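Local coordinates for folylpolyglutamate synthase protein FOLC (Mycobacterium tuberculosis, PDB 2VOR) that probably adds glutamate to dihydropteroate and, successively, to tetrahydrofolate at the expense of ATP, with magnesium as cofactor, yielding dihydrofolate and folylpolyglutamates, at residues 70-75 against 196-201; 79-84 against 300-305; 374-379 against 445-450; 383-388 against 408-413. All coordinates share one frame; numbering follows the deposited sequence.

Interaction 1. Residues 70-75 against 196-201. With CO (cobalt (II) ion), chain E; ACP (phosphomethylphosphonic acid adenylate ester), chain B; GOL (glycerol), chain G.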
# COMPACT_ATOMS: atom_id res chain seq x y z
N ALA A 70 9.31 2.61 -1.69
CA ALA A 70 8.91 3.95 -1.22
C ALA A 70 8.10 4.51 -2.33
O ALA A 70 8.05 3.92 -3.38
CB ALA A 70 10.15 4.83 -0.97
N GLY A 71 7.44 5.64 -2.14
CA GLY A 71 6.62 6.22 -3.23
C GLY A 71 5.36 6.68 -2.56
O GLY A 71 5.20 6.49 -1.35
N THR A 72 4.45 7.27 -3.32
CA THR A 72 3.22 7.74 -2.72
C THR A 72 2.09 6.73 -2.89
O THR A 72 1.30 6.47 -1.96
CB THR A 72 2.75 9.12 -3.37
OG1 THR A 72 3.81 10.09 -3.22
CG2 THR A 72 1.48 9.63 -2.72
N ASN A 73 1.97 6.20 -4.07
CA ASN A 73 0.91 5.27 -4.36
C ASN A 73 1.44 3.94 -4.93
O ASN A 73 2.37 3.94 -5.77
CB ASN A 73 0.02 5.85 -5.39
CG ASN A 73 -0.93 6.93 -4.82
OD1 ASN A 73 -0.94 8.05 -5.34
ND2 ASN A 73 -1.77 6.56 -3.80
N GLY A 74 0.81 2.83 -4.49
CA GLY A 74 1.06 1.56 -5.09
C GLY A 74 2.12 0.87 -4.33
O GLY A 74 2.50 -0.17 -4.69
N LYS A 75 2.59 1.40 -3.22
CA LYS A 75 3.67 0.67 -2.58
C LYS A 75 3.26 -0.71 -2.12
O LYS A 75 4.05 -1.69 -2.19
CB LYS A 75 4.32 1.41 -1.39
CG LYS A 75 4.70 2.89 -1.55
CD LYS A 75 5.45 3.38 -0.22
CE LYS A 75 4.39 3.61 0.90
NZ LYS A 75 3.27 4.52 0.31
N PRO A 196 4.94 5.75 -8.12
CA PRO A 196 4.65 7.17 -8.42
C PRO A 196 4.51 8.07 -7.16
O PRO A 196 3.91 7.67 -6.15
CB PRO A 196 3.36 7.08 -9.21
CG PRO A 196 3.49 5.72 -9.97
CD PRO A 196 4.14 4.82 -8.94
N ILE A 197 5.14 9.25 -7.23
CA ILE A 197 5.19 10.19 -6.13
C ILE A 197 4.19 11.31 -6.41
O ILE A 197 4.16 11.85 -7.52
CB ILE A 197 6.63 10.74 -5.93
CG1 ILE A 197 7.55 9.66 -5.37
CG2 ILE A 197 6.64 11.98 -5.03
CD1 ILE A 197 8.98 10.11 -5.07
N SER A 198 3.34 11.62 -5.43
CA SER A 198 2.38 12.74 -5.58
C SER A 198 1.88 13.23 -4.21
O SER A 198 2.47 12.89 -3.20
CB SER A 198 1.25 12.40 -6.58
OG SER A 198 0.21 11.72 -5.95
N ILE A 199 0.84 14.04 -4.14
CA ILE A 199 0.39 14.52 -2.82
C ILE A 199 -0.45 13.47 -2.08
O ILE A 199 -1.30 12.80 -2.68
CB ILE A 199 -0.41 15.86 -2.92
CG1 ILE A 199 0.49 16.99 -3.48
CG2 ILE A 199 -0.99 16.26 -1.56
CD1 ILE A 199 1.91 17.07 -2.80
N ASP A 200 -0.19 13.33 -0.78
CA ASP A 200 -0.96 12.44 0.10
C ASP A 200 -1.28 13.06 1.45
O ASP A 200 -2.42 13.46 1.70
CB ASP A 200 -0.22 11.13 0.36
CG ASP A 200 -1.03 10.20 1.27
OD1 ASP A 200 -2.16 9.84 0.88
OD2 ASP A 200 -0.57 9.87 2.39
N HIS A 201 -0.29 13.09 2.32
CA HIS A 201 -0.34 13.80 3.59
C HIS A 201 -0.12 15.32 3.36
O HIS A 201 0.83 15.74 2.75
CB HIS A 201 0.74 13.24 4.53
CG HIS A 201 0.83 13.98 5.82
ND1 HIS A 201 -0.06 13.78 6.84
CD2 HIS A 201 1.68 14.94 6.24
CE1 HIS A 201 0.23 14.58 7.85
NE2 HIS A 201 1.27 15.32 7.50
CO CO E . 1.98 16.82 9.04
PG ACP B . -1.55 2.77 1.51
O1G ACP B . -0.99 1.05 1.49
O2G ACP B . -1.24 3.66 2.74
O3G ACP B . -3.02 2.69 1.18
PB ACP B . 0.24 2.58 -0.92
O1B ACP B . 1.27 3.46 -1.48
O2B ACP B . 0.87 1.45 -0.20
C3B ACP B . -0.41 3.67 0.41
PA ACP B . -1.41 0.79 -2.22
O1A ACP B . -2.37 0.48 -1.02
O2A ACP B . -1.43 -0.08 -3.46
O3A ACP B . -0.78 2.32 -2.09
O5' ACP B . -2.75 1.59 -2.96
C5' ACP B . -3.62 2.62 -2.30
C4' ACP B . -4.68 3.17 -3.23
O4' ACP B . -3.90 3.88 -4.22
C3' ACP B . -5.30 2.03 -4.04
O3' ACP B . -6.51 1.56 -3.47
C2' ACP B . -5.58 2.64 -5.41
O2' ACP B . -6.78 3.42 -5.40
C1' ACP B . -4.47 3.63 -5.55
N9 ACP B . -3.24 3.24 -6.32
C8 ACP B . -2.46 2.12 -6.18
N7 ACP B . -1.42 2.18 -7.03
C5 ACP B . -1.57 3.31 -7.73
C6 ACP B . -0.83 3.92 -8.73
N6 ACP B . 0.28 3.35 -9.20
N1 ACP B . -1.25 5.11 -9.18
C2 ACP B . -2.36 5.69 -8.76
N3 ACP B . -3.10 5.15 -7.81
C4 ACP B . -2.71 3.99 -7.28
C1 GOL G . 3.60 14.15 1.20
O1 GOL G . 2.35 14.69 0.78
C2 GOL G . 3.61 12.62 1.10
O2 GOL G . 2.53 12.05 1.83
C3 GOL G . 3.60 12.11 -0.36
O3 GOL G . 4.14 10.80 -0.45
O HOH W 1 1.10 8.97 -6.77
O HOH W 2 3.79 16.56 8.66
O HOH W 3 -0.15 16.95 8.72
O HOH W 4 1.05 15.87 10.97
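The P-loop of this Mur-ligase-like enzyme, residues 70-75 between strand 66-70 and helix 75-88, is tied here to the loop 196-201 that follows the neighbouring strand 191-194. The carbonyl oxygen of P196 accepts two backbone donors, T72 N at 2.9 Å and N73 N at 3.2 Å; the first is tilted 34° from the carbonyl plane, whereas the second comes in nearly head-on. In return, S198 N gives a straight bond to T72 OG1 (2.7 Å, 165° at the hydrogen). With chi1 at -57°, OG1 stands beside its own backbone N and faces S198, while CG2 packs against CB of D200. D200 is a magnesium ligand, and H201 NE2 and D203 bind a cobalt ion. N73 OD1 is held chiefly by ND2 of N355, and also accepts a hydrogen bond from a water bonded to S198 OG. On the nucleotide side, G74 N binds O3A of the ATP analogue at 2.9 Å, and K75 NZ reaches O1B at 2.9 Å and G71 O at 3.2 Å. The lysine charge probably offsets that of the phosphate, while the paired grip on P196 O fixes the loop just before the phosphate-binding turn.

Interaction 2. Residues 79-84 against 300-305. With ACP (phosphomethylphosphonic acid adenylate ester), chain B.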
# COMPACT_ATOMS: atom_id res chain seq x y z
N ALA A 79 4.53 -4.21 -3.45
CA ALA A 79 5.15 -5.16 -2.52
C ALA A 79 4.56 -6.59 -2.62
O ALA A 79 5.28 -7.57 -2.43
CB ALA A 79 5.09 -4.65 -1.04
N ARG A 80 3.24 -6.68 -2.87
CA ARG A 80 2.53 -7.95 -2.90
C ARG A 80 2.83 -8.67 -4.21
O ARG A 80 2.96 -9.90 -4.22
CB ARG A 80 1.01 -7.77 -2.65
CG ARG A 80 0.71 -7.27 -1.16
CD ARG A 80 -0.75 -7.06 -0.82
NE ARG A 80 -1.46 -8.36 -0.87
CZ ARG A 80 -1.67 -9.13 0.19
NH1 ARG A 80 -1.17 -8.74 1.37
NH2 ARG A 80 -2.32 -10.28 0.06
N MET A 81 2.89 -7.91 -5.29
CA MET A 81 3.23 -8.38 -6.56
C MET A 81 4.65 -8.91 -6.60
O MET A 81 4.90 -9.97 -7.13
CB MET A 81 3.15 -7.24 -7.57
CG MET A 81 1.74 -6.98 -8.04
SD MET A 81 1.67 -5.48 -8.93
CE MET A 81 -0.05 -5.40 -9.41
N VAL A 82 5.58 -8.17 -6.03
CA VAL A 82 6.94 -8.62 -5.88
C VAL A 82 7.04 -9.91 -5.11
O VAL A 82 7.78 -10.78 -5.48
CB VAL A 82 7.89 -7.51 -5.17
CG1 VAL A 82 9.17 -8.13 -4.62
CG2 VAL A 82 8.19 -6.38 -6.10
N ASP A 83 6.39 -9.97 -3.95
CA ASP A 83 6.30 -11.21 -3.14
C ASP A 83 5.74 -12.40 -3.92
O ASP A 83 6.23 -13.57 -3.77
CB ASP A 83 5.37 -10.92 -1.94
CG ASP A 83 5.45 -12.00 -0.88
OD1 ASP A 83 5.96 -13.09 -1.27
OD2 ASP A 83 5.06 -11.79 0.32
N ALA A 84 4.72 -12.14 -4.73
CA ALA A 84 4.16 -13.21 -5.55
C ALA A 84 5.14 -13.76 -6.61
O ALA A 84 5.17 -14.94 -6.87
CB ALA A 84 2.87 -12.75 -6.23
N HIS A 300 0.72 -0.74 -14.32
CA HIS A 300 1.96 -0.05 -14.03
C HIS A 300 2.66 -0.56 -12.77
O HIS A 300 3.89 -0.70 -12.79
CB HIS A 300 1.72 1.46 -13.93
CG HIS A 300 1.27 2.05 -15.21
ND1 HIS A 300 2.04 2.00 -16.37
CD2 HIS A 300 0.11 2.66 -15.56
CE1 HIS A 300 1.37 2.54 -17.37
NE2 HIS A 300 0.20 2.95 -16.91
N ASN A 301 1.92 -0.83 -11.68
CA ASN A 301 2.45 -1.56 -10.53
C ASN A 301 3.01 -2.91 -10.96
O ASN A 301 4.12 -3.28 -10.59
CB ASN A 301 1.37 -1.72 -9.38
CG ASN A 301 0.94 -0.36 -8.77
OD1 ASN A 301 1.71 0.60 -8.84
ND2 ASN A 301 -0.27 -0.29 -8.18
N ALA A 302 2.31 -3.66 -11.81
CA ALA A 302 2.80 -4.95 -12.19
C ALA A 302 4.14 -4.81 -12.93
O ALA A 302 5.11 -5.55 -12.69
CB ALA A 302 1.79 -5.63 -13.09
N VAL A 303 4.23 -3.90 -13.87
CA VAL A 303 5.46 -3.92 -14.66
C VAL A 303 6.64 -3.41 -13.78
O VAL A 303 7.80 -3.87 -13.93
CB VAL A 303 5.31 -3.08 -15.96
CG1 VAL A 303 5.43 -1.53 -15.66
CG2 VAL A 303 6.36 -3.52 -16.99
N LEU A 304 6.33 -2.51 -12.82
CA LEU A 304 7.30 -2.10 -11.79
C LEU A 304 7.74 -3.26 -10.94
O LEU A 304 8.89 -3.39 -10.63
CB LEU A 304 6.77 -0.96 -10.88
CG LEU A 304 7.74 -0.03 -10.14
CD1 LEU A 304 8.72 0.65 -11.08
CD2 LEU A 304 6.97 1.03 -9.29
N ALA A 305 6.80 -4.05 -10.49
CA ALA A 305 7.13 -5.23 -9.65
C ALA A 305 8.00 -6.15 -10.47
O ALA A 305 8.96 -6.74 -9.98
CB ALA A 305 5.85 -5.96 -9.25
PG ACP B . -1.55 2.77 1.51
O1G ACP B . -0.99 1.05 1.49
O2G ACP B . -1.24 3.66 2.74
O3G ACP B . -3.02 2.69 1.18
PB ACP B . 0.24 2.58 -0.92
O1B ACP B . 1.27 3.46 -1.48
O2B ACP B . 0.87 1.45 -0.20
C3B ACP B . -0.41 3.67 0.41
PA ACP B . -1.41 0.79 -2.22
O1A ACP B . -2.37 0.48 -1.02
O2A ACP B . -1.43 -0.08 -3.46
O3A ACP B . -0.78 2.32 -2.09
O5' ACP B . -2.75 1.59 -2.96
C5' ACP B . -3.62 2.62 -2.30
C4' ACP B . -4.68 3.17 -3.23
O4' ACP B . -3.90 3.88 -4.22
C3' ACP B . -5.30 2.03 -4.04
O3' ACP B . -6.51 1.56 -3.47
C2' ACP B . -5.58 2.64 -5.41
O2' ACP B . -6.78 3.42 -5.40
C1' ACP B . -4.47 3.63 -5.55
N9 ACP B . -3.24 3.24 -6.32
C8 ACP B . -2.46 2.12 -6.18
N7 ACP B . -1.42 2.18 -7.03
C5 ACP B . -1.57 3.31 -7.73
C6 ACP B . -0.83 3.92 -8.73
N6 ACP B . 0.28 3.35 -9.20
N1 ACP B . -1.25 5.11 -9.18
C2 ACP B . -2.36 5.69 -8.76
N3 ACP B . -3.10 5.15 -7.81
C4 ACP B . -2.71 3.99 -7.28
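M81 lies across N301 at about a right angle, its thioether running over the backbone of helix 296-313 instead of meeting another side chain end-on. From a CG placed beside the backbone N (chi1 -81°), the chain runs on extended, which carries SD to 3.5 Å from A302 N and to 3.8 Å from N301 CB. The terminal CE ends beside N301 CB, 3.9 Å away, with A302 CB slightly farther off. Nearer the root of the same residue, M81 CB meets A305 CB at 3.4 Å, tighter than usual van der Waals contact. V82 adds its CG2 branch, which rests 3.9 Å from A305 CB, while the residue also touches strands 66-70 and 170-174. The small A305 thus sits against two successive residues of helix 75-88, and the segment axes come within 8.7 Å at a crossing angle of -47°. N301 turns its amide to the adenine of the ATP analogue: ND2 donates to N7 (3.0 Å), and OD1 accepts from N6. Q298 takes a further bond from ND2. No hydrogen bond crosses between the helices; side-chain carbons and the M81 sulfur make the contact, partly against backbone. The amide pairs with both N6 and N7, which is consistent with recognition of adenine.

Interaction 3. Residues 374-379 against 445-450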
# COMPACT_ATOMS: atom_id res chain seq x y z
N PHE A 374 -25.40 3.23 -12.39
CA PHE A 374 -25.61 3.95 -11.12
C PHE A 374 -24.66 3.58 -9.99
O PHE A 374 -24.60 2.44 -9.59
CB PHE A 374 -27.03 3.75 -10.61
CG PHE A 374 -27.36 4.57 -9.39
CD1 PHE A 374 -27.90 5.85 -9.53
CD2 PHE A 374 -27.13 4.06 -8.10
CE1 PHE A 374 -28.22 6.62 -8.41
CE2 PHE A 374 -27.42 4.84 -6.98
CZ PHE A 374 -28.00 6.13 -7.15
N LEU A 375 -23.97 4.56 -9.44
CA LEU A 375 -23.00 4.29 -8.38
C LEU A 375 -23.09 5.20 -7.15
O LEU A 375 -22.98 6.42 -7.27
CB LEU A 375 -21.55 4.36 -8.92
CG LEU A 375 -20.80 3.25 -9.64
CD1 LEU A 375 -19.47 3.84 -9.89
CD2 LEU A 375 -20.70 2.03 -8.77
N VAL A 376 -23.18 4.58 -5.98
CA VAL A 376 -23.15 5.32 -4.74
C VAL A 376 -21.78 5.12 -4.04
O VAL A 376 -21.28 4.03 -3.99
CB VAL A 376 -24.28 4.80 -3.79
CG1 VAL A 376 -24.25 5.55 -2.43
CG2 VAL A 376 -25.64 4.91 -4.47
N GLY A 377 -21.17 6.20 -3.55
CA GLY A 377 -19.94 6.11 -2.80
C GLY A 377 -20.25 6.16 -1.30
O GLY A 377 -21.08 6.93 -0.87
N VAL A 378 -19.56 5.35 -0.50
CA VAL A 378 -19.64 5.42 0.93
C VAL A 378 -18.27 5.89 1.28
O VAL A 378 -17.29 5.33 0.79
CB VAL A 378 -19.97 4.03 1.54
CG1 VAL A 378 -19.72 3.99 3.08
CG2 VAL A 378 -21.42 3.64 1.26
N LEU A 379 -18.16 6.97 2.06
CA LEU A 379 -16.90 7.69 2.18
C LEU A 379 -16.47 8.03 3.62
O LEU A 379 -17.22 8.64 4.35
CB LEU A 379 -17.00 8.98 1.36
CG LEU A 379 -15.67 9.62 0.98
CD1 LEU A 379 -14.90 8.74 0.05
CD2 LEU A 379 -15.96 10.97 0.32
N SER A 445 -30.07 1.12 -0.04
CA SER A 445 -31.42 1.42 -0.40
C SER A 445 -31.48 2.48 -1.51
O SER A 445 -32.42 2.53 -2.25
CB SER A 445 -32.30 1.77 0.84
OG SER A 445 -31.74 2.79 1.62
N LEU A 446 -30.43 3.30 -1.63
CA LEU A 446 -30.23 4.13 -2.80
C LEU A 446 -30.05 3.28 -4.09
O LEU A 446 -30.63 3.60 -5.13
CB LEU A 446 -29.02 5.01 -2.56
CG LEU A 446 -29.25 6.18 -1.66
CD1 LEU A 446 -27.97 6.97 -1.62
CD2 LEU A 446 -30.45 7.08 -2.18
N VAL A 447 -29.26 2.19 -4.02
CA VAL A 447 -29.14 1.27 -5.17
C VAL A 447 -30.42 0.48 -5.41
O VAL A 447 -30.69 0.16 -6.55
CB VAL A 447 -27.89 0.30 -5.12
CG1 VAL A 447 -26.62 0.99 -5.45
CG2 VAL A 447 -27.76 -0.28 -3.76
N ASP A 448 -31.18 0.18 -4.34
CA ASP A 448 -32.56 -0.40 -4.46
C ASP A 448 -33.52 0.50 -5.21
O ASP A 448 -34.13 0.08 -6.18
CB ASP A 448 -33.19 -0.69 -3.10
CG ASP A 448 -32.69 -2.00 -2.50
OD1 ASP A 448 -31.82 -2.66 -3.14
OD2 ASP A 448 -33.16 -2.38 -1.40
N ASP A 449 -33.68 1.72 -4.71
CA ASP A 449 -34.44 2.75 -5.36
C ASP A 449 -34.03 2.95 -6.83
O ASP A 449 -34.89 3.11 -7.69
CB ASP A 449 -34.33 4.07 -4.60
CG ASP A 449 -34.94 4.02 -3.19
OD1 ASP A 449 -35.72 3.08 -2.85
OD2 ASP A 449 -34.63 4.97 -2.41
N ALA A 450 -32.72 2.98 -7.13
CA ALA A 450 -32.26 3.18 -8.53
C ALA A 450 -32.51 1.98 -9.41
O ALA A 450 -32.79 2.13 -10.58
CB ALA A 450 -30.76 3.54 -8.58
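F374, the first residue of strand 374-379, meets A450 with its CB directed at helix 436-451. CG lies anti to the backbone N (chi1 -174°), and the ring turns broadside to the helix. CG is the ring atom closest to A450 CB, at 3.6 Å, yet the methyl carbon stands over the whole six-membered face: it is 3.6 Å from the centroid and only 9° off the normal, a CH-pi contact. Further out, CD2 has V447 CG1 near the ring plane, 4.1 Å away at the edge. CE2, beyond it, comes to 3.9 Å from the backbone oxygen of L446, an oblique approach, and CZ at the tip lies under the same methyl, 4.0 Å from A450 CB. Two residues along, V376 CG2 meets L446 CB at 3.9 Å and V447 CG1 at 4.2 Å; the V376 and L446 side chains cross at about a right angle. The helix runs nearly antiparallel to the strand, with 8.8 Å between the segment axes. It packs on one face of the mixed sheet of the glutamate ligase domain, where strand 374-379 is flanked by the parallel strands 464-469 and 400-403; V447 also touches I466 on the former, and L446 touches S400 on the latter.

Interaction 4. Residues 383-388 against 408-413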
# COMPACT_ATOMS: atom_id res chain seq x y z
N GLY A 383 -8.21 13.21 8.55
CA GLY A 383 -8.05 14.69 8.50
C GLY A 383 -6.73 15.22 7.94
O GLY A 383 -6.60 16.41 7.70
N ASP A 384 -5.73 14.37 7.73
CA ASP A 384 -4.50 14.87 7.13
C ASP A 384 -4.46 14.74 5.60
O ASP A 384 -3.41 14.94 4.99
CB ASP A 384 -3.27 14.20 7.75
CG ASP A 384 -3.26 12.70 7.50
OD1 ASP A 384 -4.39 12.17 7.56
OD2 ASP A 384 -2.19 12.08 7.20
N LYS A 385 -5.60 14.43 4.97
CA LYS A 385 -5.59 14.13 3.54
C LYS A 385 -6.01 15.34 2.80
O LYS A 385 -6.60 16.25 3.41
CB LYS A 385 -6.52 12.97 3.14
CG LYS A 385 -6.08 11.58 3.56
CD LYS A 385 -4.63 11.52 3.97
CE LYS A 385 -4.26 10.05 4.32
NZ LYS A 385 -2.87 9.86 4.73
N ASP A 386 -5.73 15.37 1.48
CA ASP A 386 -6.34 16.39 0.56
C ASP A 386 -7.82 15.98 0.31
O ASP A 386 -8.17 15.38 -0.70
CB ASP A 386 -5.53 16.50 -0.74
CG ASP A 386 -6.02 17.61 -1.66
OD1 ASP A 386 -7.12 18.17 -1.41
OD2 ASP A 386 -5.29 17.93 -2.64
N VAL A 387 -8.66 16.25 1.30
CA VAL A 387 -10.06 15.83 1.24
C VAL A 387 -10.80 16.32 -0.01
O VAL A 387 -11.54 15.56 -0.65
CB VAL A 387 -10.78 16.31 2.51
CG1 VAL A 387 -12.30 16.06 2.40
CG2 VAL A 387 -10.10 15.61 3.71
N ASP A 388 -10.59 17.59 -0.32
CA ASP A 388 -11.16 18.23 -1.48
C ASP A 388 -10.71 17.63 -2.82
O ASP A 388 -11.53 17.45 -3.73
CB ASP A 388 -10.73 19.69 -1.48
CG ASP A 388 -11.37 20.46 -2.62
OD1 ASP A 388 -12.64 20.65 -2.54
OD2 ASP A 388 -10.59 20.82 -3.58
N SER A 408 -11.81 5.42 13.15
CA SER A 408 -10.48 5.89 13.55
C SER A 408 -10.54 7.24 14.33
O SER A 408 -11.30 8.13 13.97
CB SER A 408 -9.57 6.01 12.31
OG SER A 408 -8.55 6.98 12.44
N PRO A 409 -9.71 7.38 15.39
CA PRO A 409 -9.61 8.67 16.11
C PRO A 409 -9.04 9.82 15.26
O PRO A 409 -9.17 10.98 15.63
CB PRO A 409 -8.64 8.35 17.26
CG PRO A 409 -7.79 7.25 16.71
CD PRO A 409 -8.76 6.39 15.92
N ARG A 410 -8.45 9.49 14.12
CA ARG A 410 -7.85 10.46 13.20
C ARG A 410 -8.82 10.76 12.05
O ARG A 410 -8.49 11.53 11.13
CB ARG A 410 -6.54 9.89 12.62
CG ARG A 410 -5.30 9.88 13.51
CD ARG A 410 -4.12 9.23 12.77
NE ARG A 410 -3.99 9.72 11.38
CZ ARG A 410 -3.32 9.09 10.39
NH1 ARG A 410 -3.27 9.62 9.17
NH2 ARG A 410 -2.72 7.92 10.61
N ALA A 411 -10.01 10.15 12.09
CA ALA A 411 -10.99 10.43 11.04
C ALA A 411 -11.59 11.83 11.11
O ALA A 411 -11.75 12.45 12.16
CB ALA A 411 -12.09 9.39 11.00
N LEU A 412 -11.93 12.33 9.94
CA LEU A 412 -12.71 13.54 9.79
C LEU A 412 -14.13 13.31 10.30
O LEU A 412 -14.75 12.28 10.01
CB LEU A 412 -12.74 13.88 8.32
CG LEU A 412 -12.91 15.28 7.75
CD1 LEU A 412 -11.89 16.26 8.30
CD2 LEU A 412 -12.76 15.14 6.23
N ASP A 413 -14.65 14.27 11.08
CA ASP A 413 -16.00 14.16 11.62
C ASP A 413 -17.06 14.25 10.49
O ASP A 413 -16.85 14.90 9.47
CB ASP A 413 -16.22 15.22 12.72
CG ASP A 413 -15.56 16.56 12.36
OD1 ASP A 413 -14.40 16.54 11.82
OD2 ASP A 413 -16.19 17.63 12.60
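G383 and R410 join two loops of the glutamate ligase domain: the one leading from strand 374-379 into helix 387-394, and the one between strand 400-403 and helix 414-425, which holds a type I beta turn from S408 to A411. The backbone link is a single hydrogen bond, G383 N to R410 O, 3.1 Å long with 168° at the hydrogen. The turn that presents this carbonyl is closed by A411 N bonding to S408 O, and it is also an ST turn, S408 OG accepting from R410 N at 3.0 Å.

The charged groups form a network of D384, K385 and R410. R410 NH1 forms a salt bridge with D384 OD1 (3.2 Å), its hydrogen bond weak; OD1 lies at the edge of the guanidinium near its plane, and the carboxylate is turned 73° from that plane. A bend at chi3 brings the arginine end round to D384. K385 NZ forms a salt bridge with D384 OD2, again with a weak hydrogen bond, but D384 has a stronger partner in H201, and K385 also pairs with D200, a magnesium ligand in this protein. The two cationic ends, K385 NZ and R410 NH1, are 4.5 Å apart, and the aspartate between them probably eases their repulsion.

Apolar contact comes from V387 and L412, which reach toward each other tip to tip while both also touch L417 of helix 414-425. L412 swings its CG away from the backbone N (chi1 -153°), sending CD2 to 3.7 Å from V387 CG2.

In the fold
Interactions 1 and 2 both touch the ATP analogue, the first at its phosphates and the second at its adenine; their centres are 15 Å apart, and G74 CA lies 3.8 Å from N301 ND2. Interaction 4 meets interaction 1 from the glutamate ligase domain: H201 ND1 and D384 OD2 are 2.7 Å apart, probably hydrogen-bonded, and D200 OD2 forms a 3.3 Å salt bridge with K385 NZ. These polar links join the P-loop part of the protein to the second domain beside the magnesium site. Interaction 3 stands about 30 Å, centre to centre, from interaction 1; its strand 374-379 leads along the chain into the loop of interaction 4.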